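Local structure of catalase (1M7S) at residues H52-G60 and Y234-I245; N178-D189 and H211-D222. The protein breaks down hydrogen peroxide into water and oxygen with a heme cofactor, protecting cells from its toxic effects. One frame throughout, in Å; residues are numbered along the deposited sequence.

Interaction 1. Residues H52-G60 and Y234-I245; sequences HARGTGVKG and YSHLTNDLVGAI. With HEM (protoporphyrin IX containing Fe), chain E.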
loop_
_atom_site.group_PDB
_atom_site.type_symbol
_atom_site.label_atom_id
_atom_site.label_comp_id
_atom_site.label_asym_id
_atom_site.label_seq_id
_atom_site.Cartn_x
_atom_site.Cartn_y
_atom_site.Cartn_z
ATOM N N HIS A 52 6.152 -18.328 8.882
ATOM C CA HIS A 52 6.706 -17.939 10.215
ATOM C C HIS A 52 6.005 -16.685 10.746
ATOM O O HIS A 52 6.534 -15.875 11.500
ATOM C CB HIS A 52 8.218 -17.718 10.105
ATOM C CG HIS A 52 9.031 -18.928 9.711
ATOM N ND1 HIS A 52 9.733 -19.620 10.643
ATOM C CD2 HIS A 52 9.275 -19.549 8.525
ATOM C CE1 HIS A 52 10.384 -20.638 10.058
ATOM N NE2 HIS A 52 10.102 -20.588 8.756
ATOM N N ALA A 53 4.666 -16.577 10.564
ATOM C CA ALA A 53 3.935 -15.432 11.070
ATOM C C ALA A 53 3.834 -15.439 12.593
ATOM O O ALA A 53 3.779 -14.362 13.192
ATOM C CB ALA A 53 2.511 -15.484 10.479
ATOM N N ARG A 54 3.770 -16.595 13.235
ATOM C CA ARG A 54 3.652 -16.739 14.679
ATOM C C ARG A 54 5.084 -16.675 15.295
ATOM O O ARG A 54 5.843 -17.629 15.034
ATOM C CB ARG A 54 3.040 -18.117 14.992
ATOM C CG ARG A 54 2.910 -18.482 16.452
ATOM C CD ARG A 54 2.056 -17.450 17.174
ATOM N NE ARG A 54 1.217 -17.987 18.210
ATOM C CZ ARG A 54 0.897 -17.492 19.383
ATOM N NH1 ARG A 54 0.044 -18.202 20.106
ATOM N NH2 ARG A 54 1.436 -16.375 19.857
ATOM N N GLY A 55 5.394 -15.600 16.015
ATOM C CA GLY A 55 6.827 -15.542 16.448
ATOM C C GLY A 55 6.972 -14.799 17.787
ATOM O O GLY A 55 6.027 -14.217 18.297
ATOM N N THR A 56 8.172 -14.926 18.363
ATOM C CA THR A 56 8.545 -14.320 19.627
ATOM C C THR A 56 9.946 -13.686 19.481
ATOM O O THR A 56 10.806 -14.471 19.090
ATOM C CB THR A 56 8.682 -15.379 20.746
ATOM O OG1 THR A 56 7.523 -16.225 20.791
ATOM C CG2 THR A 56 8.843 -14.698 22.102
ATOM N N GLY A 57 10.109 -12.424 19.883
ATOM C CA GLY A 57 11.406 -11.774 19.704
ATOM C C GLY A 57 11.954 -11.405 21.073
ATOM O O GLY A 57 11.229 -11.186 22.039
ATOM N N VAL A 58 13.279 -11.542 21.166
ATOM C CA VAL A 58 14.030 -11.203 22.362
ATOM C C VAL A 58 15.391 -10.647 21.906
ATOM O O VAL A 58 15.765 -10.656 20.741
ATOM C CB VAL A 58 14.289 -12.415 23.256
ATOM C CG1 VAL A 58 13.025 -13.051 23.921
ATOM C CG2 VAL A 58 14.962 -13.516 22.451
ATOM N N LYS A 59 16.116 -10.085 22.886
ATOM C CA LYS A 59 17.393 -9.443 22.557
ATOM C C LYS A 59 18.507 -10.023 23.403
ATOM O O LYS A 59 18.213 -10.557 24.457
ATOM C CB LYS A 59 17.227 -7.943 22.855
ATOM C CG LYS A 59 16.490 -7.214 21.756
ATOM C CD LYS A 59 16.404 -5.719 21.907
ATOM C CE LYS A 59 15.373 -5.318 22.950
ATOM N NZ LYS A 59 15.102 -3.836 22.826
ATOM N N GLY A 60 19.752 -9.947 22.960
ATOM C CA GLY A 60 20.823 -10.523 23.838
ATOM C C GLY A 60 22.167 -10.061 23.185
ATOM O O GLY A 60 22.246 -9.003 22.585
ATOM N N TYR A 234 -2.276 -21.818 24.448
ATOM C CA TYR A 234 -1.986 -21.807 23.008
ATOM C C TYR A 234 -0.739 -20.989 22.764
ATOM O O TYR A 234 -0.307 -20.834 21.630
ATOM C CB TYR A 234 -3.221 -21.305 22.234
ATOM C CG TYR A 234 -3.515 -19.841 22.441
ATOM C CD1 TYR A 234 -3.030 -18.900 21.555
ATOM C CD2 TYR A 234 -4.247 -19.406 23.541
ATOM C CE1 TYR A 234 -3.255 -17.539 21.742
ATOM C CE2 TYR A 234 -4.452 -18.050 23.766
ATOM C CZ TYR A 234 -3.970 -17.144 22.848
ATOM O OH TYR A 234 -4.192 -15.796 23.068
ATOM N N SER A 235 -0.058 -20.487 23.819
ATOM C CA SER A 235 1.169 -19.690 23.621
ATOM C C SER A 235 2.255 -20.232 24.564
ATOM O O SER A 235 2.997 -19.439 25.141
ATOM C CB SER A 235 0.982 -18.208 23.953
ATOM O OG SER A 235 0.060 -17.562 23.067
ATOM N N HIS A 236 2.444 -21.552 24.518
ATOM C CA HIS A 236 3.376 -22.156 25.489
ATOM C C HIS A 236 4.837 -21.798 25.217
ATOM O O HIS A 236 5.576 -21.569 26.207
ATOM C CB HIS A 236 3.183 -23.637 25.643
ATOM C CG HIS A 236 3.882 -24.545 24.705
ATOM N ND1 HIS A 236 3.501 -24.658 23.379
ATOM C CD2 HIS A 236 4.953 -25.354 24.848
ATOM C CE1 HIS A 236 4.282 -25.513 22.742
ATOM N NE2 HIS A 236 5.172 -25.947 23.622
ATOM N N LEU A 237 5.196 -21.627 23.966
ATOM C CA LEU A 237 6.595 -21.289 23.683
ATOM C C LEU A 237 6.838 -19.832 24.033
ATOM O O LEU A 237 7.901 -19.554 24.595
ATOM C CB LEU A 237 6.912 -21.530 22.199
ATOM C CG LEU A 237 6.669 -23.002 21.773
ATOM C CD1 LEU A 237 6.869 -23.118 20.241
ATOM C CD2 LEU A 237 7.599 -23.983 22.452
ATOM N N THR A 238 5.899 -18.928 23.731
ATOM C CA THR A 238 6.147 -17.514 24.092
ATOM C C THR A 238 6.216 -17.357 25.614
ATOM O O THR A 238 7.059 -16.623 26.201
ATOM C CB THR A 238 5.058 -16.592 23.508
ATOM O OG1 THR A 238 5.146 -16.585 22.062
ATOM C CG2 THR A 238 5.250 -15.151 23.968
ATOM N N ASN A 239 5.266 -17.992 26.285
ATOM C CA ASN A 239 5.209 -17.897 27.749
ATOM C C ASN A 239 6.487 -18.408 28.403
ATOM O O ASN A 239 6.986 -17.793 29.360
ATOM C CB ASN A 239 4.035 -18.747 28.264
ATOM C CG ASN A 239 2.812 -17.863 28.476
ATOM O OD1 ASN A 239 2.962 -16.828 29.157
ATOM N ND2 ASN A 239 1.707 -18.323 27.926
ATOM N N ASP A 240 6.957 -19.570 27.975
ATOM C CA ASP A 240 8.178 -20.188 28.482
ATOM C C ASP A 240 9.394 -19.271 28.322
ATOM O O ASP A 240 10.213 -19.147 29.241
ATOM C CB ASP A 240 8.464 -21.495 27.743
ATOM C CG ASP A 240 9.825 -22.098 28.125
ATOM O OD1 ASP A 240 10.784 -21.953 27.325
ATOM O OD2 ASP A 240 9.897 -22.698 29.207
ATOM N N LEU A 241 9.529 -18.630 27.167
ATOM C CA LEU A 241 10.685 -17.788 26.890
ATOM C C LEU A 241 10.609 -16.463 27.603
ATOM O O LEU A 241 11.593 -16.071 28.260
ATOM C CB LEU A 241 10.899 -17.596 25.388
ATOM C CG LEU A 241 12.072 -16.709 24.957
ATOM C CD1 LEU A 241 13.375 -17.323 25.516
ATOM C CD2 LEU A 241 12.123 -16.611 23.436
ATOM N N VAL A 242 9.482 -15.742 27.476
ATOM C CA VAL A 242 9.337 -14.439 28.105
ATOM C C VAL A 242 9.421 -14.603 29.629
ATOM O O VAL A 242 10.165 -13.856 30.278
ATOM C CB VAL A 242 8.041 -13.760 27.646
ATOM C CG1 VAL A 242 7.754 -12.502 28.470
ATOM C CG2 VAL A 242 8.095 -13.559 26.126
ATOM N N GLY A 243 8.821 -15.651 30.141
ATOM C CA GLY A 243 8.848 -16.062 31.524
ATOM C C GLY A 243 10.258 -16.249 32.071
ATOM O O GLY A 243 10.584 -15.679 33.135
ATOM N N ALA A 244 11.066 -17.048 31.366
ATOM C CA ALA A 244 12.439 -17.323 31.783
ATOM C C ALA A 244 13.243 -16.051 31.855
ATOM O O ALA A 244 13.968 -15.826 32.832
ATOM C CB ALA A 244 13.071 -18.298 30.796
ATOM N N ILE A 245 13.108 -15.172 30.836
ATOM C CA ILE A 245 13.859 -13.945 30.834
ATOM C C ILE A 245 13.403 -13.061 31.993
ATOM O O ILE A 245 14.286 -12.558 32.701
ATOM C CB ILE A 245 13.798 -13.213 29.500
ATOM C CG1 ILE A 245 14.522 -14.126 28.477
ATOM C CG2 ILE A 245 14.414 -11.829 29.608
ATOM C CD1 ILE A 245 14.407 -13.601 27.050
HETATM C CHA HEM E . 10.667 -16.522 6.883
HETATM C CHB HEM E . 13.791 -20.087 7.860
HETATM C CHC HEM E . 13.442 -21.627 3.292
HETATM C CHD HEM E . 11.129 -17.517 2.109
HETATM C C1A HEM E . 11.535 -17.369 7.531
HETATM C C2A HEM E . 11.867 -17.286 8.973
HETATM C C3A HEM E . 12.726 -18.268 9.241
HETATM C C4A HEM E . 12.944 -19.004 8.007
HETATM C CMA HEM E . 13.414 -18.615 10.568
HETATM C CAA HEM E . 11.276 -16.196 9.885
HETATM C CBA HEM E . 12.245 -15.004 10.184
HETATM C CGA HEM E . 11.595 -14.100 11.266
HETATM O O1A HEM E . 11.260 -12.974 10.824
HETATM O O2A HEM E . 11.570 -14.636 12.392
HETATM C C1B HEM E . 13.999 -20.799 6.709
HETATM C C2B HEM E . 14.945 -21.896 6.546
HETATM C C3B HEM E . 14.835 -22.334 5.274
HETATM C C4B HEM E . 13.845 -21.520 4.623
HETATM C CMB HEM E . 15.842 -22.416 7.678
HETATM C CAB HEM E . 15.545 -23.472 4.541
HETATM C CBB HEM E . 16.740 -23.922 4.866
HETATM C C1C HEM E . 12.887 -20.596 2.578
HETATM C C2C HEM E . 12.900 -20.483 1.137
HETATM C C3C HEM E . 12.287 -19.338 0.809
HETATM C C4C HEM E . 11.829 -18.734 2.041
HETATM C CMC HEM E . 13.577 -21.474 0.152
HETATM C CAC HEM E . 12.026 -18.697 -0.568
HETATM C CBC HEM E . 12.908 -18.718 -1.583
HETATM C C1D HEM E . 10.748 -16.942 3.328
HETATM C C2D HEM E . 9.942 -15.739 3.446
HETATM C C3D HEM E . 9.813 -15.459 4.745
HETATM C C4D HEM E . 10.531 -16.477 5.481
HETATM C CMD HEM E . 9.376 -15.008 2.216
HETATM C CAD HEM E . 9.056 -14.271 5.405
HETATM C CBD HEM E . 10.084 -13.125 5.724
HETATM C CGD HEM E . 9.436 -11.834 6.188
HETATM O O1D HEM E . 10.175 -11.061 6.893
HETATM O O2D HEM E . 8.262 -11.512 5.880
HETATM N NA HEM E . 12.173 -18.457 7.008
HETATM N NB HEM E . 13.351 -20.570 5.512
HETATM N NC HEM E . 12.199 -19.528 3.111
HETATM N ND HEM E . 11.131 -17.332 4.595
HETATM FE FE HEM E . 12.266 -18.932 5.038
HETATM O O HOH W 1 10.719 -20.874 5.466
HETATM O O HOH W 2 3.883 -14.668 20.125
HETATM O O HOH W 3 0.944 -15.291 22.008
#
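A buried strand-on-helix contact joins Thr56, Val58 and Arg54 to helix 236-245, against a strand of the catalase beta-barrel. Strand 55-60 and the helix run almost parallel, 11° apart, with their axes 8.7 Å from each other. At one end the contact is apolar. CG1 of Val58 meets CD2 of Leu241 tip to tip and packs tightly on CD1 of Ile245, at 3.5 Å. Next to it, OG1 of Thr56 lies 2.7 Å from OG1 of Thr238, and the latter is hydrogen-bonded to Glu100. CG of Arg54 is anti to the backbone N (chi1 177°), and the bent chain beyond carries the guanidinium to the start of the helix. There NH1 donates to OG of Ser235 at 3.0 Å, while NE is held by Ser98 O. One water donates to both Gly55 O and Thr238 OG1 and takes a weak bond from Arg54 NH2. Before the strand, His52, a predicted active-site residue, lays one ring face over the heme, with CD2 3.3 Å from heme C1A. Its ND1 bonds Ser90 OG. The buried Arg54 guanidinium is met by a hydroxyl, the Ser98 carbonyl and water, and its ion pair with Glu100 is long and weak, so neutral dipoles probably offset much of its charge.

Interaction 2. Residues N178-D189 and H211-D222; sequences NEGTPAGYRFMD and HWKSLQGIKNLD
A loop of the catalase domain, 178-189, is laced here to the end of barrel strand 205-214 and the extended chain after it, with a single beta bridge at Pro182 and Asn220. Leu221 N donates to Thr181 O, and Ala183 N to Lys219 O. Thr181 returns a side-chain bond: its OG1 sits between backbone N and carbonyl carbon (chi1 51°) and reaches Leu221 O at 2.9 Å. Further along, Lys219 N bonds Phe187 O. The aliphatic part of Lys219 lies alongside Phe187, and its CE stands over one ring face, 4.1 Å from the centroid, in a CH-pi contact. A second polar cluster gathers at Arg186 O. NE2 of Gln216 meets it in the carbonyl plane, on a lone pair, and almost straight at 174°; OE1 of Gln216 is taken by Lys252 N. Ser214 OG lies 3.1 Å from the same Arg186 O and accepts from Gln216 N, which makes an ST turn. A water bridges Phe187 O and Asn220 OD1. Asp189 closes the far end with both carboxylate oxygens. OD1 takes Ser214 N at 2.8 Å. His211 ND1 is bonded to Glu284. OD2 of Asp189 accepts from His211 NE2 at 2.7 Å; the oxygen lies in the imidazole plane, but the nitrogen stands 57° out of the carboxylate plane.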
loop_
_atom_site.group_PDB
_atom_site.type_symbol
_atom_site.label_atom_id
_atom_site.label_comp_id
_atom_site.label_asym_id
_atom_site.label_seq_id
_atom_site.Cartn_x
_atom_site.Cartn_y
_atom_site.Cartn_z
ATOM N N ASN A 178 9.041 -36.444 17.679
ATOM C CA ASN A 178 8.761 -35.453 18.713
ATOM C C ASN A 178 9.573 -34.173 18.642
ATOM O O ASN A 178 9.131 -33.158 19.196
ATOM C CB ASN A 178 8.944 -36.060 20.119
ATOM C CG ASN A 178 7.947 -37.169 20.367
ATOM O OD1 ASN A 178 6.860 -37.128 19.821
ATOM N ND2 ASN A 178 8.262 -38.203 21.149
ATOM N N GLU A 179 10.531 -34.034 17.724
ATOM C CA GLU A 179 11.242 -32.779 17.476
ATOM C C GLU A 179 10.306 -31.756 16.839
ATOM O O GLU A 179 10.501 -30.542 16.841
ATOM C CB GLU A 179 12.411 -33.009 16.508
ATOM C CG GLU A 179 13.435 -34.009 17.024
ATOM C CD GLU A 179 14.254 -33.493 18.182
ATOM O OE1 GLU A 179 14.164 -32.312 18.586
ATOM O OE2 GLU A 179 15.049 -34.282 18.755
ATOM N N GLY A 180 9.236 -32.254 16.225
ATOM C CA GLY A 180 8.184 -31.407 15.656
ATOM C C GLY A 180 7.377 -30.668 16.711
ATOM O O GLY A 180 6.717 -29.640 16.414
ATOM N N THR A 181 7.444 -31.038 18.003
ATOM C CA THR A 181 6.734 -30.308 19.052
ATOM C C THR A 181 7.610 -30.076 20.288
ATOM O O THR A 181 7.549 -30.796 21.302
ATOM C CB THR A 181 5.482 -31.092 19.491
ATOM O OG1 THR A 181 5.889 -32.456 19.799
ATOM C CG2 THR A 181 4.398 -31.216 18.433
ATOM N N PRO A 182 8.418 -29.043 20.264
ATOM C CA PRO A 182 9.328 -28.645 21.340
ATOM C C PRO A 182 8.612 -28.203 22.610
ATOM O O PRO A 182 7.526 -27.592 22.554
ATOM C CB PRO A 182 10.170 -27.451 20.818
ATOM C CG PRO A 182 9.961 -27.587 19.315
ATOM C CD PRO A 182 8.561 -28.125 19.115
ATOM N N ALA A 183 9.262 -28.386 23.754
ATOM C CA ALA A 183 8.675 -27.901 25.027
ATOM C C ALA A 183 8.978 -26.414 25.223
ATOM O O ALA A 183 8.239 -25.726 25.976
ATOM C CB ALA A 183 9.222 -28.693 26.195
ATOM N N GLY A 184 9.997 -25.906 24.540
ATOM C CA GLY A 184 10.300 -24.478 24.648
ATOM C C GLY A 184 11.359 -24.123 23.603
ATOM O O GLY A 184 12.224 -24.958 23.301
ATOM N N TYR A 185 11.424 -22.885 23.222
ATOM C CA TYR A 185 12.464 -22.420 22.280
ATOM C C TYR A 185 13.851 -22.507 22.947
ATOM O O TYR A 185 14.864 -22.744 22.268
ATOM C CB TYR A 185 12.228 -20.987 21.854
ATOM C CG TYR A 185 11.030 -20.780 20.941
ATOM C CD1 TYR A 185 10.904 -21.540 19.778
ATOM C CD2 TYR A 185 10.143 -19.756 21.238
ATOM C CE1 TYR A 185 9.841 -21.316 18.920
ATOM C CE2 TYR A 185 9.084 -19.500 20.364
ATOM C CZ TYR A 185 8.956 -20.285 19.245
ATOM O OH TYR A 185 7.879 -20.046 18.403
ATOM N N ARG A 186 13.847 -22.430 24.279
ATOM C CA ARG A 186 15.080 -22.568 25.044
ATOM C C ARG A 186 15.601 -24.006 25.010
ATOM O O ARG A 186 16.774 -24.212 25.308
ATOM C CB ARG A 186 14.829 -22.280 26.564
ATOM C CG ARG A 186 14.338 -20.859 26.799
ATOM C CD ARG A 186 14.309 -20.585 28.339
ATOM N NE ARG A 186 13.225 -21.368 28.935
ATOM C CZ ARG A 186 13.254 -21.809 30.181
ATOM N NH1 ARG A 186 14.363 -21.538 30.893
ATOM N NH2 ARG A 186 12.237 -22.486 30.706
ATOM N N PHE A 187 14.803 -24.986 24.683
ATOM C CA PHE A 187 15.119 -26.390 24.658
ATOM C C PHE A 187 15.186 -26.957 23.238
ATOM O O PHE A 187 14.786 -28.088 23.029
ATOM C CB PHE A 187 14.101 -27.167 25.523
ATOM C CG PHE A 187 14.029 -26.559 26.907
ATOM C CD1 PHE A 187 12.893 -25.853 27.281
ATOM C CD2 PHE A 187 15.074 -26.664 27.797
ATOM C CE1 PHE A 187 12.782 -25.267 28.529
ATOM C CE2 PHE A 187 14.993 -26.070 29.057
ATOM C CZ PHE A 187 13.857 -25.366 29.429
ATOM N N MET A 188 15.691 -26.157 22.327
ATOM C CA MET A 188 15.908 -26.612 20.966
ATOM C C MET A 188 17.269 -26.092 20.480
ATOM O O MET A 188 17.683 -24.991 20.858
ATOM C CB MET A 188 14.871 -26.182 19.934
ATOM C CG MET A 188 14.765 -24.732 19.537
ATOM S SD MET A 188 13.248 -24.452 18.540
ATOM C CE MET A 188 13.828 -22.907 17.803
ATOM N N ASP A 189 17.809 -26.801 19.506
ATOM C CA ASP A 189 19.026 -26.291 18.875
ATOM C C ASP A 189 18.620 -25.398 17.705
ATOM O O ASP A 189 17.456 -25.281 17.373
ATOM C CB ASP A 189 19.888 -27.436 18.341
ATOM C CG ASP A 189 20.734 -28.161 19.356
ATOM O OD1 ASP A 189 20.712 -27.839 20.557
ATOM O OD2 ASP A 189 21.463 -29.103 18.912
ATOM N N HIS A 211 25.699 -24.212 13.685
ATOM C CA HIS A 211 24.895 -24.964 14.625
ATOM C C HIS A 211 24.879 -24.262 15.987
ATOM O O HIS A 211 25.967 -24.138 16.589
ATOM C CB HIS A 211 25.469 -26.389 14.787
ATOM C CG HIS A 211 24.844 -27.247 15.856
ATOM N ND1 HIS A 211 25.611 -28.055 16.688
ATOM C CD2 HIS A 211 23.566 -27.427 16.255
ATOM C CE1 HIS A 211 24.801 -28.679 17.543
ATOM N NE2 HIS A 211 23.549 -28.336 17.307
ATOM N N TRP A 212 23.675 -23.914 16.408
ATOM C CA TRP A 212 23.520 -23.348 17.752
ATOM C C TRP A 212 23.196 -24.522 18.668
ATOM O O TRP A 212 22.131 -25.139 18.557
ATOM C CB TRP A 212 22.365 -22.357 17.854
ATOM C CG TRP A 212 22.474 -21.065 17.162
ATOM C CD1 TRP A 212 21.719 -20.673 16.077
ATOM C CD2 TRP A 212 23.299 -19.928 17.487
ATOM N NE1 TRP A 212 22.039 -19.401 15.721
ATOM C CE2 TRP A 212 22.999 -18.903 16.581
ATOM C CE3 TRP A 212 24.262 -19.692 18.477
ATOM C CZ2 TRP A 212 23.595 -17.649 16.594
ATOM C CZ3 TRP A 212 24.870 -18.447 18.493
ATOM C CH2 TRP A 212 24.568 -17.411 17.559
ATOM N N LYS A 213 24.106 -24.842 19.600
ATOM C CA LYS A 213 23.885 -25.941 20.524
ATOM C C LYS A 213 23.278 -25.420 21.821
ATOM O O LYS A 213 23.901 -24.592 22.507
ATOM C CB LYS A 213 25.179 -26.713 20.853
ATOM C CG LYS A 213 24.893 -27.872 21.808
ATOM C CD LYS A 213 25.923 -28.974 21.698
ATOM C CE LYS A 213 25.578 -30.044 22.753
ATOM N NZ LYS A 213 24.530 -30.975 22.234
ATOM N N SER A 214 22.049 -25.871 22.109
ATOM C CA SER A 214 21.391 -25.435 23.332
ATOM C C SER A 214 22.127 -25.860 24.612
ATOM O O SER A 214 22.419 -27.043 24.790
ATOM C CB SER A 214 19.979 -26.056 23.432
ATOM O OG SER A 214 19.425 -25.605 24.679
ATOM N N LEU A 215 22.420 -24.894 25.462
ATOM C CA LEU A 215 23.078 -25.153 26.739
ATOM C C LEU A 215 22.046 -25.511 27.791
ATOM O O LEU A 215 22.414 -25.916 28.890
ATOM C CB LEU A 215 23.999 -24.010 27.184
ATOM C CG LEU A 215 25.098 -23.708 26.117
ATOM C CD1 LEU A 215 26.053 -22.646 26.644
ATOM C CD2 LEU A 215 25.854 -24.956 25.708
ATOM N N GLN A 216 20.741 -25.511 27.438
ATOM C CA GLN A 216 19.701 -25.958 28.362
ATOM C C GLN A 216 19.323 -27.393 28.052
ATOM O O GLN A 216 18.519 -27.996 28.760
ATOM C CB GLN A 216 18.461 -25.067 28.218
ATOM C CG GLN A 216 18.667 -23.633 28.604
ATOM C CD GLN A 216 19.585 -22.841 27.720
ATOM O OE1 GLN A 216 20.610 -22.318 28.180
ATOM N NE2 GLN A 216 19.238 -22.710 26.441
ATOM N N GLY A 217 19.822 -27.935 26.935
ATOM C CA GLY A 217 19.489 -29.286 26.524
ATOM C C GLY A 217 18.264 -29.226 25.577
ATOM O O GLY A 217 17.713 -28.153 25.310
ATOM N N ILE A 218 17.934 -30.391 25.071
ATOM C CA ILE A 218 16.799 -30.612 24.190
ATOM C C ILE A 218 15.636 -31.214 24.971
ATOM O O ILE A 218 15.757 -32.266 25.617
ATOM C CB ILE A 218 17.133 -31.633 23.073
ATOM C CG1 ILE A 218 18.332 -31.177 22.254
ATOM C CG2 ILE A 218 15.928 -31.877 22.152
ATOM C CD1 ILE A 218 18.343 -29.728 21.855
ATOM N N LYS A 219 14.464 -30.567 24.848
ATOM C CA LYS A 219 13.289 -31.109 25.523
ATOM C C LYS A 219 12.100 -30.994 24.563
ATOM O O LYS A 219 11.718 -29.889 24.212
ATOM C CB LYS A 219 12.996 -30.250 26.745
ATOM C CG LYS A 219 12.440 -30.930 27.978
ATOM C CD LYS A 219 12.761 -30.114 29.239
ATOM C CE LYS A 219 14.260 -29.864 29.346
ATOM N NZ LYS A 219 14.649 -29.189 30.621
ATOM N N ASN A 220 11.486 -32.109 24.246
ATOM C CA ASN A 220 10.317 -32.157 23.388
ATOM C C ASN A 220 9.117 -32.757 24.123
ATOM O O ASN A 220 9.218 -33.530 25.092
ATOM C CB ASN A 220 10.669 -33.093 22.193
ATOM C CG ASN A 220 11.805 -32.511 21.378
ATOM O OD1 ASN A 220 11.817 -31.312 21.106
ATOM N ND2 ASN A 220 12.762 -33.321 20.971
ATOM N N LEU A 221 7.939 -32.456 23.575
ATOM C CA LEU A 221 6.691 -32.994 24.080
ATOM C C LEU A 221 6.307 -34.192 23.220
ATOM O O LEU A 221 6.547 -34.136 22.014
ATOM C CB LEU A 221 5.561 -31.947 23.942
ATOM C CG LEU A 221 5.796 -30.645 24.667
ATOM C CD1 LEU A 221 4.720 -29.615 24.299
ATOM C CD2 LEU A 221 5.825 -30.813 26.191
ATOM N N ASP A 222 5.706 -35.220 23.813
ATOM C CA ASP A 222 5.208 -36.327 22.983
ATOM C C ASP A 222 3.748 -35.999 22.731
ATOM O O ASP A 222 3.203 -35.012 23.248
ATOM C CB ASP A 222 5.547 -37.680 23.591
ATOM C CG ASP A 222 4.834 -37.946 24.892
ATOM O OD1 ASP A 222 5.288 -38.881 25.598
ATOM O OD2 ASP A 222 3.819 -37.295 25.225
HETATM O O HOH W 4 13.422 -29.133 21.010
HETATM O O HOH W 5 21.555 -29.026 23.424
HETATM O O HOH W 6 22.737 -30.936 20.103
#

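Overall arrangement
Interaction 1 is the more buried contact; interaction 2 is only partly buried, with Ile218 and Lys219 at the surface. Both reach the same antiparallel barrel sheet, through strands 55-64 and 205-214, and their centres lie 13 Å apart. They meet directly. Arg186 NH2 forms a salt bridge with Asp240 OD2 at 2.8 Å, and His236 NE2 probably bonds Pro182 O, so helix 236-246 touches both strand 55-64 and loop 178-189. Interaction 1 relies on side chains and on water, and borders the heme and a second subunit. Interaction 2 combines backbone bonds with side chains that bond backbone atoms, and no other chain touches it; the side chain of Met188 is about 8 Å from the heme.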